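Local structure of DyP2 (Amycolatopsis sp. ATCC 39116, 4G2C) at residues 69-74 / 165-170; 118-123 / 478-483; 291-296 / 464-469. The protein is a haem-containing dye-decolorizing peroxidase of a lignin-reactive bacterium, multifunctional in its oxidations, and also binds a manganese(II) ion. One frame throughout, in Å; residues are numbered along the deposited sequence.

In the fold
Interactions 1 and 2 are buried and adjoin, their centres about 9 Å apart: strands 166-172 and 114-119 are neighbours in one antiparallel sheet, and H122 of residues 118-123 bonds to D165 of residues 165-170. Interaction 1 lies within that sheet and combines a ladder of backbone bonds with aliphatic and aromatic packing. Interaction 2 leaves it through a single bridge, tying its edge strand to strand 474-484 of a second sheet, with a water and a threonine methyl filling out the contact. Interaction 3, partly buried, lies across the chain's centre, about 45 Å from the centre of interaction 1; there one carboxylate gripped by a threonine does most of the joining.

Interaction 1 of 3, residues 69-74 / 165-170; sequences VLFLGF and DAVLLL
The ring of F74 lies against D165, whose CB sits over one ring face, 3.8 Å from the centroid, in a CH-pi contact, while the rim atom CZ meets CB of A166 at 3.6 Å. F74 N reaches D165 OD2 in an almost straight bond of 2.8 Å (178°), on the anti side of the carboxylate. CG of D165 stands beside its own backbone N (chi1 -69°), which brings OD2 round to that amide; OD1 is held by H122. With an alanine here instead of F74, D165 CB and A166 CB would probably lose their aromatic cover, and a gap would open beside helix 121-127, whose T126 and L127 touch the ring. A classic beta bulge sets two residues, D165 and A166, against L72 in the antiparallel pairing of strands 66-74 and 166-172 of the DyP alpha+beta barrel domain: L72 O takes D165 N at 2.9 Å and A166 N only weakly. Beyond the bulge the ladder is regular, L70 and L168 exchanging both backbone bonds. On the face of L70, L72 and L168, CD1 of L72 presses tightly on CD1 of L168 at 3.4 Å; helix 175-188 packs on L70 and L168. On the other face V167 CG2 touches both V69 CG1 (3.7 Å) and F71 CE1 (3.6 Å), and the F71 ring goes on to meet F273 edge-to-face.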
ATOM      1  N   VAL A  69     -11.551 -10.631  -0.686  1.00 27.75           N
ATOM      2  CA  VAL A  69     -12.047  -9.328  -1.133  1.00 23.72           C
ATOM      3  C   VAL A  69     -13.323  -9.534  -1.936  1.00 27.98           C
ATOM      4  O   VAL A  69     -13.339 -10.337  -2.869  1.00 28.56           O
ATOM      5  CB  VAL A  69     -11.045  -8.619  -2.073  1.00 26.30           C
ATOM      6  CG1 VAL A  69     -11.535  -7.234  -2.419  1.00 21.66           C
ATOM      7  CG2 VAL A  69      -9.640  -8.560  -1.455  1.00 25.28           C
ATOM      8  N   LEU A  70     -14.380  -8.805  -1.584  1.00 25.44           N
ATOM      9  CA  LEU A  70     -15.675  -8.935  -2.247  1.00 25.58           C
ATOM     10  C   LEU A  70     -16.144  -7.582  -2.758  1.00 25.03           C
ATOM     11  O   LEU A  70     -16.318  -6.651  -1.980  1.00 26.75           O
ATOM     12  CB  LEU A  70     -16.711  -9.513  -1.285  1.00 27.55           C
ATOM     13  CG  LEU A  70     -16.496 -10.938  -0.753  1.00 33.19           C
ATOM     14  CD1 LEU A  70     -17.591 -11.290   0.247  1.00 35.17           C
ATOM     15  CD2 LEU A  70     -16.455 -11.965  -1.889  1.00 27.37           C
ATOM     16  N   PHE A  71     -16.320  -7.466  -4.069  1.00 24.19           N
ATOM     17  CA  PHE A  71     -16.884  -6.262  -4.659  1.00 26.28           C
ATOM     18  C   PHE A  71     -18.372  -6.469  -4.879  1.00 27.46           C
ATOM     19  O   PHE A  71     -18.788  -7.499  -5.404  1.00 29.73           O
ATOM     20  CB  PHE A  71     -16.182  -5.924  -5.968  1.00 25.99           C
ATOM     21  CG  PHE A  71     -14.694  -5.784  -5.823  1.00 30.05           C
ATOM     22  CD1 PHE A  71     -14.152  -4.742  -5.074  1.00 26.71           C
ATOM     23  CD2 PHE A  71     -13.840  -6.695  -6.413  1.00 24.42           C
ATOM     24  CE1 PHE A  71     -12.784  -4.609  -4.927  1.00 25.05           C
ATOM     25  CE2 PHE A  71     -12.468  -6.577  -6.259  1.00 30.16           C
ATOM     26  CZ  PHE A  71     -11.936  -5.532  -5.518  1.00 27.34           C
ATOM     27  N   LEU A  72     -19.173  -5.499  -4.457  1.00 26.13           N
ATOM     28  CA  LEU A  72     -20.625  -5.661  -4.440  1.00 25.17           C
ATOM     29  C   LEU A  72     -21.312  -4.697  -5.396  1.00 28.41           C
ATOM     30  O   LEU A  72     -20.748  -3.652  -5.754  1.00 28.90           O
ATOM     31  CB  LEU A  72     -21.153  -5.423  -3.031  1.00 22.58           C
ATOM     32  CG  LEU A  72     -20.494  -6.205  -1.893  1.00 26.33           C
ATOM     33  CD1 LEU A  72     -21.172  -5.884  -0.572  1.00 20.43           C
ATOM     34  CD2 LEU A  72     -20.490  -7.711  -2.156  1.00 25.74           C
ATOM     35  N   GLY A  73     -22.531  -5.058  -5.801  1.00 33.18           N
ATOM     36  CA  GLY A  73     -23.419  -4.175  -6.553  1.00 27.44           C
ATOM     37  C   GLY A  73     -24.743  -4.053  -5.809  1.00 31.44           C
ATOM     38  O   GLY A  73     -25.263  -5.047  -5.325  1.00 31.63           O
ATOM     39  N   PHE A  74     -25.273  -2.839  -5.696  1.00 28.84           N
ATOM     40  CA  PHE A  74     -26.529  -2.604  -5.002  1.00 31.70           C
ATOM     41  C   PHE A  74     -27.714  -2.592  -5.972  1.00 37.13           C
ATOM     42  O   PHE A  74     -27.889  -1.642  -6.742  1.00 34.94           O
ATOM     43  CB  PHE A  74     -26.484  -1.269  -4.237  1.00 32.00           C
ATOM     44  CG  PHE A  74     -25.481  -1.241  -3.109  1.00 32.34           C
ATOM     45  CD1 PHE A  74     -24.985  -2.423  -2.566  1.00 28.65           C
ATOM     46  CD2 PHE A  74     -25.037  -0.028  -2.588  1.00 31.44           C
ATOM     47  CE1 PHE A  74     -24.061  -2.406  -1.520  1.00 28.69           C
ATOM     48  CE2 PHE A  74     -24.118   0.009  -1.549  1.00 30.32           C
ATOM     49  CZ  PHE A  74     -23.624  -1.185  -1.008  1.00 33.87           C
ATOM     50  N   ASP A 165     -20.252  -0.841  -6.200  1.00 26.39           N
ATOM     51  CA  ASP A 165     -20.831  -0.008  -5.166  1.00 28.49           C
ATOM     52  C   ASP A 165     -20.094  -0.139  -3.836  1.00 28.77           C
ATOM     53  O   ASP A 165     -20.003   0.824  -3.070  1.00 26.40           O
ATOM     54  CB  ASP A 165     -22.317  -0.324  -5.009  1.00 28.15           C
ATOM     55  CG  ASP A 165     -23.128   0.139  -6.212  1.00 31.70           C
ATOM     56  OD1 ASP A 165     -22.961   1.312  -6.603  1.00 29.11           O
ATOM     57  OD2 ASP A 165     -23.907  -0.669  -6.774  1.00 31.31           O
ATOM     58  N   ALA A 166     -19.544  -1.316  -3.573  1.00 25.78           N
ATOM     59  CA  ALA A 166     -18.969  -1.560  -2.265  1.00 23.92           C
ATOM     60  C   ALA A 166     -17.859  -2.611  -2.266  1.00 27.50           C
ATOM     61  O   ALA A 166     -17.818  -3.505  -3.115  1.00 30.28           O
ATOM     62  CB  ALA A 166     -20.075  -1.940  -1.275  1.00 23.62           C
ATOM     63  N   VAL A 167     -16.954  -2.512  -1.302  1.00 25.55           N
ATOM     64  CA  VAL A 167     -15.982  -3.581  -1.127  1.00 27.08           C
ATOM     65  C   VAL A 167     -16.048  -4.128   0.286  1.00 24.70           C
ATOM     66  O   VAL A 167     -16.253  -3.383   1.249  1.00 24.48           O
ATOM     67  CB  VAL A 167     -14.548  -3.124  -1.443  1.00 22.84           C
ATOM     68  CG1 VAL A 167     -14.109  -2.026  -0.465  1.00 20.36           C
ATOM     69  CG2 VAL A 167     -13.601  -4.311  -1.390  1.00 22.88           C
ATOM     70  N   LEU A 168     -15.899  -5.438   0.406  1.00 25.69           N
ATOM     71  CA  LEU A 168     -15.806  -6.072   1.715  1.00 23.12           C
ATOM     72  C   LEU A 168     -14.423  -6.683   1.840  1.00 27.87           C
ATOM     73  O   LEU A 168     -13.948  -7.345   0.909  1.00 27.48           O
ATOM     74  CB  LEU A 168     -16.852  -7.171   1.857  1.00 29.49           C
ATOM     75  CG  LEU A 168     -18.231  -6.726   2.320  1.00 29.25           C
ATOM     76  CD1 LEU A 168     -18.600  -5.423   1.668  1.00 28.01           C
ATOM     77  CD2 LEU A 168     -19.245  -7.812   1.980  1.00 32.82           C
ATOM     78  N   LEU A 169     -13.770  -6.440   2.970  1.00 25.17           N
ATOM     79  CA  LEU A 169     -12.495  -7.073   3.263  1.00 27.68           C
ATOM     80  C   LEU A 169     -12.662  -7.981   4.483  1.00 24.49           C
ATOM     81  O   LEU A 169     -13.084  -7.543   5.548  1.00 22.13           O
ATOM     82  CB  LEU A 169     -11.408  -6.018   3.502  1.00 26.73           C
ATOM     83  CG  LEU A 169     -11.227  -4.991   2.370  1.00 28.78           C
ATOM     84  CD1 LEU A 169     -10.293  -3.852   2.799  1.00 27.41           C
ATOM     85  CD2 LEU A 169     -10.706  -5.648   1.098  1.00 23.29           C
ATOM     86  N   LEU A 170     -12.354  -9.257   4.298  1.00 25.26           N
ATOM     87  CA  LEU A 170     -12.413 -10.240   5.363  1.00 23.67           C
ATOM     88  C   LEU A 170     -11.018 -10.817   5.535  1.00 24.14           C
ATOM     89  O   LEU A 170     -10.524 -11.520   4.652  1.00 24.97           O
ATOM     90  CB  LEU A 170     -13.371 -11.373   4.991  1.00 24.85           C
ATOM     91  CG  LEU A 170     -14.863 -11.103   4.847  1.00 30.33           C
ATOM     92  CD1 LEU A 170     -15.152 -10.064   3.748  1.00 25.80           C
ATOM     93  CD2 LEU A 170     -15.570 -12.441   4.581  1.00 28.42           C
TER

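Interaction 2 of 3, residues 118-123 / 478-483; sequences GLTAHG and GGEYFF
L119 O accepts the amide of F483 at 2.8 Å, and L119 N returns a bond to F483 O at 2.9 Å. This is a single antiparallel, hydrogen-bonded bridge; each donor lies well off the carbonyl plane, by 28° and 32°. Just past the bridge T120 sets its methyl beside the ring of F482: CG2 is 3.2 Å from CE2, coming obliquely, and its other side-chain neighbour is CG of E480. A chi1 of 66° puts CG2 anti to the carbonyl carbon, alongside the F482 ring. T120 is the N-cap of helix 121-127, T120 OG1 taking G123 N at 2.9 Å, and OG1 also bonds to I164 O. A water extends the link, accepting from A121 N and donating to Y481 O (2.7 Å). E480 folds back at chi2, and its OE2 receives Y481 N through the anti lone pair at 2.6 Å; A141 N is a second donor to this oxygen. F483 carries its ring away to Y270, F137 and Y124. The contact joins the end of edge strand 114-119 and the start of helix 121-127 to strand 474-484, which pairs with strand 267-278, while helix 135-139 packs on A121, Y481 and F483.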
ATOM      1  N   GLY A 118     -15.988  -0.703   2.543  1.00 21.40           N
ATOM      2  CA  GLY A 118     -15.873   0.541   1.810  1.00 23.64           C
ATOM      3  C   GLY A 118     -17.008   0.746   0.817  1.00 24.40           C
ATOM      4  O   GLY A 118     -17.534  -0.221   0.277  1.00 25.18           O
ATOM      5  N   LEU A 119     -17.355   2.010   0.569  1.00 23.49           N
ATOM      6  CA  LEU A 119     -18.357   2.403  -0.414  1.00 22.46           C
ATOM      7  C   LEU A 119     -17.777   3.283  -1.514  1.00 24.05           C
ATOM      8  O   LEU A 119     -16.972   4.169  -1.240  1.00 23.05           O
ATOM      9  CB  LEU A 119     -19.476   3.180   0.277  1.00 21.78           C
ATOM     10  CG  LEU A 119     -20.236   2.418   1.359  1.00 22.91           C
ATOM     11  CD1 LEU A 119     -21.071   3.370   2.180  1.00 20.09           C
ATOM     12  CD2 LEU A 119     -21.087   1.355   0.703  1.00 24.43           C
ATOM     13  N   THR A 120     -18.209   3.058  -2.756  1.00 25.77           N
ATOM     14  CA  THR A 120     -17.782   3.898  -3.880  1.00 27.49           C
ATOM     15  C   THR A 120     -18.717   5.078  -4.000  1.00 24.15           C
ATOM     16  O   THR A 120     -19.804   5.075  -3.423  1.00 24.18           O
ATOM     17  CB  THR A 120     -17.832   3.149  -5.226  1.00 26.90           C
ATOM     18  OG1 THR A 120     -19.199   2.832  -5.541  1.00 27.09           O
ATOM     19  CG2 THR A 120     -17.004   1.869  -5.160  1.00 23.95           C
ATOM     20  N   ALA A 121     -18.308   6.090  -4.758  1.00 24.45           N
ATOM     21  CA  ALA A 121     -19.192   7.230  -5.000  1.00 27.34           C
ATOM     22  C   ALA A 121     -20.513   6.726  -5.579  1.00 26.48           C
ATOM     23  O   ALA A 121     -21.598   7.178  -5.194  1.00 25.51           O
ATOM     24  CB  ALA A 121     -18.544   8.241  -5.939  1.00 21.72           C
ATOM     25  N   HIS A 122     -20.424   5.779  -6.506  1.00 26.23           N
ATOM     26  CA  HIS A 122     -21.639   5.234  -7.084  1.00 27.57           C
ATOM     27  C   HIS A 122     -22.496   4.566  -6.021  1.00 25.39           C
ATOM     28  O   HIS A 122     -23.710   4.647  -6.057  1.00 28.19           O
ATOM     29  CB  HIS A 122     -21.347   4.252  -8.218  1.00 31.64           C
ATOM     30  CG  HIS A 122     -22.574   3.865  -8.981  1.00 31.70           C
ATOM     31  ND1 HIS A 122     -23.424   2.859  -8.565  1.00 26.19           N
ATOM     32  CD2 HIS A 122     -23.127   4.390 -10.100  1.00 22.63           C
ATOM     33  CE1 HIS A 122     -24.433   2.768  -9.411  1.00 30.15           C
ATOM     34  NE2 HIS A 122     -24.277   3.685 -10.351  1.00 25.21           N
ATOM     35  N   GLY A 123     -21.859   3.920  -5.054  1.00 29.41           N
ATOM     36  CA  GLY A 123     -22.600   3.238  -4.010  1.00 26.37           C
ATOM     37  C   GLY A 123     -23.324   4.210  -3.100  1.00 27.22           C
ATOM     38  O   GLY A 123     -24.407   3.915  -2.607  1.00 28.15           O
ATOM     39  N   GLY A 478      -7.031  -3.609 -13.012  1.00 27.84           N
ATOM     40  CA  GLY A 478      -8.312  -3.038 -12.641  1.00 21.65           C
ATOM     41  C   GLY A 478      -8.322  -2.654 -11.170  1.00 26.10           C
ATOM     42  O   GLY A 478      -7.573  -3.212 -10.363  1.00 22.82           O
ATOM     43  N   GLY A 479      -9.184  -1.709 -10.813  1.00 28.56           N
ATOM     44  CA  GLY A 479      -9.239  -1.218  -9.448  1.00 27.19           C
ATOM     45  C   GLY A 479     -10.331  -0.192  -9.293  1.00 26.74           C
ATOM     46  O   GLY A 479     -11.011   0.123 -10.275  1.00 22.33           O
ATOM     47  N   GLU A 480     -10.512   0.324  -8.073  1.00 23.00           N
ATOM     48  CA  GLU A 480     -11.537   1.348  -7.817  1.00 23.57           C
ATOM     49  C   GLU A 480     -11.237   2.143  -6.550  1.00 23.47           C
ATOM     50  O   GLU A 480     -10.425   1.715  -5.718  1.00 21.41           O
ATOM     51  CB  GLU A 480     -12.938   0.699  -7.743  1.00 24.06           C
ATOM     52  CG  GLU A 480     -14.100   1.665  -7.513  1.00 24.10           C
ATOM     53  CD  GLU A 480     -14.189   2.789  -8.553  1.00 25.31           C
ATOM     54  OE1 GLU A 480     -14.869   2.612  -9.588  1.00 24.96           O
ATOM     55  OE2 GLU A 480     -13.599   3.862  -8.326  1.00 26.63           O
ATOM     56  N   TYR A 481     -11.885   3.299  -6.403  1.00 20.75           N
ATOM     57  CA  TYR A 481     -11.738   4.107  -5.190  1.00 21.65           C
ATOM     58  C   TYR A 481     -12.964   3.994  -4.296  1.00 24.81           C
ATOM     59  O   TYR A 481     -14.094   4.005  -4.781  1.00 23.48           O
ATOM     60  CB  TYR A 481     -11.537   5.588  -5.519  1.00 20.17           C
ATOM     61  CG  TYR A 481     -10.310   5.927  -6.313  1.00 19.75           C
ATOM     62  CD1 TYR A 481      -9.087   5.331  -6.033  1.00 18.51           C
ATOM     63  CD2 TYR A 481     -10.376   6.850  -7.359  1.00 19.34           C
ATOM     64  CE1 TYR A 481      -7.947   5.659  -6.765  1.00 24.26           C
ATOM     65  CE2 TYR A 481      -9.253   7.183  -8.098  1.00 19.71           C
ATOM     66  CZ  TYR A 481      -8.034   6.584  -7.802  1.00 22.56           C
ATOM     67  OH  TYR A 481      -6.905   6.911  -8.531  1.00 18.99           O
ATOM     68  N   PHE A 482     -12.724   3.924  -2.989  1.00 25.06           N
ATOM     69  CA  PHE A 482     -13.781   3.743  -1.995  1.00 21.62           C
ATOM     70  C   PHE A 482     -13.583   4.687  -0.789  1.00 22.61           C
ATOM     71  O   PHE A 482     -12.585   5.385  -0.676  1.00 24.70           O
ATOM     72  CB  PHE A 482     -13.762   2.311  -1.456  1.00 23.66           C
ATOM     73  CG  PHE A 482     -13.934   1.225  -2.508  1.00 24.66           C
ATOM     74  CD1 PHE A 482     -12.853   0.783  -3.261  1.00 24.05           C
ATOM     75  CD2 PHE A 482     -15.158   0.601  -2.682  1.00 22.82           C
ATOM     76  CE1 PHE A 482     -13.000  -0.233  -4.195  1.00 24.95           C
ATOM     77  CE2 PHE A 482     -15.311  -0.410  -3.610  1.00 22.77           C
ATOM     78  CZ  PHE A 482     -14.236  -0.831  -4.368  1.00 22.32           C
ATOM     79  N   PHE A 483     -14.529   4.668   0.131  1.00 24.48           N
ATOM     80  CA  PHE A 483     -14.385   5.360   1.389  1.00 21.67           C
ATOM     81  C   PHE A 483     -14.786   4.355   2.464  1.00 23.43           C
ATOM     82  O   PHE A 483     -15.863   3.760   2.376  1.00 25.59           O
ATOM     83  CB  PHE A 483     -15.317   6.578   1.403  1.00 21.88           C
ATOM     84  CG  PHE A 483     -15.178   7.448   2.619  1.00 23.63           C
ATOM     85  CD1 PHE A 483     -14.076   8.277   2.776  1.00 22.77           C
ATOM     86  CD2 PHE A 483     -16.161   7.461   3.590  1.00 20.75           C
ATOM     87  CE1 PHE A 483     -13.947   9.094   3.902  1.00 22.60           C
ATOM     88  CE2 PHE A 483     -16.048   8.281   4.712  1.00 24.27           C
ATOM     89  CZ  PHE A 483     -14.937   9.098   4.868  1.00 23.75           C
TER
HETATM   90  O   HOH W   1     -15.779   5.830  -5.923  1.00 23.59           O

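Interaction 3 of 3, residues 291-296 / 464-469; sequences AHDLGL and AEATDP
A Schellman motif closes helix 280-293 where D293 and L294 reach across to residues 464-469, the short strand 464-465 and the loop after it. L296 N returns to A291 O at 2.9 Å and G295 N to H292 O, with G295 as the C-prime residue at positive phi. This winds up the last helical turn from which D293 points its carboxylate at T467. The leucine beside it is apolar in its contact: L294 CD2 touches CB of A464 at 4.1 Å, and its side chain also packs on M307 of helix 303-309 and on Y454 of strand 453-454, the strand paired with 464-465. That joins helix end, neighbouring helix and two-stranded sheet at one place; the side chain of L294 is about 13 Å from the bound manganese. D293 forms the polar half. Its OD2 accepts twice from T467, which holds the carboxylate against that residue, and CB of A466 lies 3.8 Å from OD2. T467 N comes to D293 OD2 from above the carboxylate plane, 53° out of it, at 3.1 Å. A chi1 of 66° keeps T467 OG1 close to its own backbone N, where it can give the second bond, to D293 OD2 at 3.0 Å, through the syn lone pair.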
ATOM      1  N   ALA A 291      22.570  -6.306 -14.438  1.00 29.83           N
ATOM      2  CA  ALA A 291      23.829  -6.720 -13.827  1.00 34.94           C
ATOM      3  C   ALA A 291      24.882  -6.915 -14.915  1.00 36.34           C
ATOM      4  O   ALA A 291      25.985  -6.378 -14.834  1.00 33.83           O
ATOM      5  CB  ALA A 291      23.655  -8.007 -13.006  1.00 29.59           C
ATOM      6  N   HIS A 292      24.531  -7.681 -15.939  1.00 33.57           N
ATOM      7  CA  HIS A 292      25.455  -7.914 -17.040  1.00 37.50           C
ATOM      8  C   HIS A 292      25.882  -6.605 -17.689  1.00 40.26           C
ATOM      9  O   HIS A 292      27.068  -6.401 -17.962  1.00 36.26           O
ATOM     10  CB  HIS A 292      24.847  -8.849 -18.088  1.00 38.67           C
ATOM     11  CG  HIS A 292      25.771  -9.153 -19.224  1.00 47.30           C
ATOM     12  ND1 HIS A 292      25.719  -8.484 -20.429  1.00 52.16           N
ATOM     13  CD2 HIS A 292      26.782 -10.047 -19.335  1.00 46.87           C
ATOM     14  CE1 HIS A 292      26.654  -8.956 -21.234  1.00 51.30           C
ATOM     15  NE2 HIS A 292      27.314  -9.905 -20.592  1.00 52.71           N
ATOM     16  N   ASP A 293      24.909  -5.729 -17.932  1.00 38.65           N
ATOM     17  CA  ASP A 293      25.159  -4.411 -18.513  1.00 36.35           C
ATOM     18  C   ASP A 293      26.180  -3.611 -17.696  1.00 39.60           C
ATOM     19  O   ASP A 293      27.052  -2.937 -18.251  1.00 39.79           O
ATOM     20  CB  ASP A 293      23.853  -3.614 -18.564  1.00 41.56           C
ATOM     21  CG  ASP A 293      23.189  -3.635 -19.932  1.00 47.94           C
ATOM     22  OD1 ASP A 293      23.718  -4.283 -20.868  1.00 51.60           O
ATOM     23  OD2 ASP A 293      22.115  -2.997 -20.060  1.00 50.02           O
ATOM     24  N   LEU A 294      26.061  -3.677 -16.375  1.00 36.78           N
ATOM     25  CA  LEU A 294      26.859  -2.826 -15.501  1.00 32.54           C
ATOM     26  C   LEU A 294      28.192  -3.475 -15.146  1.00 37.81           C
ATOM     27  O   LEU A 294      28.939  -2.959 -14.313  1.00 34.47           O
ATOM     28  CB  LEU A 294      26.077  -2.516 -14.226  1.00 30.27           C
ATOM     29  CG  LEU A 294      24.812  -1.675 -14.419  1.00 29.66           C
ATOM     30  CD1 LEU A 294      24.133  -1.482 -13.089  1.00 26.22           C
ATOM     31  CD2 LEU A 294      25.127  -0.320 -15.056  1.00 29.80           C
ATOM     32  N   GLY A 295      28.478  -4.612 -15.777  1.00 33.93           N
ATOM     33  CA  GLY A 295      29.665  -5.381 -15.458  1.00 32.87           C
ATOM     34  C   GLY A 295      29.688  -6.010 -14.068  1.00 36.44           C
ATOM     35  O   GLY A 295      30.744  -6.412 -13.604  1.00 30.63           O
ATOM     36  N   LEU A 296      28.539  -6.118 -13.403  1.00 37.10           N
ATOM     37  CA  LEU A 296      28.500  -6.703 -12.056  1.00 36.88           C
ATOM     38  C   LEU A 296      28.862  -8.193 -12.022  1.00 40.49           C
ATOM     39  O   LEU A 296      28.534  -8.949 -12.935  1.00 40.86           O
ATOM     40  CB  LEU A 296      27.134  -6.491 -11.392  1.00 34.14           C
ATOM     41  CG  LEU A 296      26.595  -5.059 -11.322  1.00 34.78           C
ATOM     42  CD1 LEU A 296      25.409  -5.000 -10.385  1.00 29.09           C
ATOM     43  CD2 LEU A 296      27.678  -4.056 -10.906  1.00 32.19           C
ATOM     44  N   ALA A 464      27.174   4.888 -15.789  1.00 42.23           N
ATOM     45  CA  ALA A 464      26.964   4.088 -16.989  1.00 36.79           C
ATOM     46  C   ALA A 464      25.502   4.104 -17.394  1.00 42.26           C
ATOM     47  O   ALA A 464      24.612   4.053 -16.541  1.00 39.84           O
ATOM     48  CB  ALA A 464      27.410   2.667 -16.758  1.00 37.28           C
ATOM     49  N   GLU A 465      25.255   4.167 -18.699  1.00 43.81           N
ATOM     50  CA  GLU A 465      23.892   4.150 -19.207  1.00 37.82           C
ATOM     51  C   GLU A 465      23.553   2.761 -19.720  1.00 44.33           C
ATOM     52  O   GLU A 465      24.198   2.256 -20.646  1.00 45.99           O
ATOM     53  CB  GLU A 465      23.695   5.184 -20.313  1.00 33.97           C
ATOM     54  CG  GLU A 465      22.232   5.352 -20.734  1.00 39.65           C
ATOM     55  CD  GLU A 465      22.056   6.284 -21.932  1.00 47.51           C
ATOM     56  OE1 GLU A 465      22.738   6.074 -22.958  1.00 50.72           O
ATOM     57  OE2 GLU A 465      21.238   7.226 -21.849  1.00 49.45           O
ATOM     58  N   ALA A 466      22.548   2.138 -19.111  1.00 33.10           N
ATOM     59  CA  ALA A 466      22.115   0.812 -19.532  1.00 34.99           C
ATOM     60  C   ALA A 466      21.830   0.816 -21.022  1.00 39.49           C
ATOM     61  O   ALA A 466      21.547   1.861 -21.608  1.00 34.31           O
ATOM     62  CB  ALA A 466      20.868   0.370 -18.745  1.00 27.48           C
ATOM     63  N   THR A 467      21.892  -0.364 -21.625  1.00 40.30           N
ATOM     64  CA  THR A 467      21.618  -0.509 -23.041  1.00 40.06           C
ATOM     65  C   THR A 467      20.118  -0.418 -23.350  1.00 40.77           C
ATOM     66  O   THR A 467      19.729  -0.044 -24.456  1.00 40.96           O
ATOM     67  CB  THR A 467      22.173  -1.850 -23.574  1.00 47.51           C
ATOM     68  OG1 THR A 467      21.467  -2.941 -22.971  1.00 46.74           O
ATOM     69  CG2 THR A 467      23.652  -1.971 -23.251  1.00 48.49           C
ATOM     70  N   ASP A 468      19.277  -0.761 -22.380  1.00 40.83           N
ATOM     71  CA  ASP A 468      17.826  -0.696 -22.576  1.00 35.10           C
ATOM     72  C   ASP A 468      17.097  -0.167 -21.341  1.00 32.69           C
ATOM     73  O   ASP A 468      17.631  -0.168 -20.232  1.00 30.72           O
ATOM     74  CB  ASP A 468      17.232  -2.075 -22.939  1.00 37.77           C
ATOM     75  CG  ASP A 468      17.658  -2.581 -24.331  1.00 45.55           C
ATOM     76  OD1 ASP A 468      17.271  -1.967 -25.357  1.00 40.79           O
ATOM     77  OD2 ASP A 468      18.351  -3.621 -24.392  1.00 37.89           O
ATOM     78  N   PRO A 469      15.851   0.276 -21.538  1.00 33.53           N
ATOM     79  CA  PRO A 469      14.968   0.597 -20.414  1.00 31.54           C
ATOM     80  C   PRO A 469      14.631  -0.678 -19.660  1.00 29.08           C
ATOM     81  O   PRO A 469      14.576  -1.733 -20.272  1.00 30.01           O
ATOM     82  CB  PRO A 469      13.714   1.151 -21.105  1.00 31.03           C
ATOM     83  CG  PRO A 469      13.757   0.585 -22.503  1.00 29.30           C
ATOM     84  CD  PRO A 469      15.201   0.489 -22.848  1.00 30.26           C
TER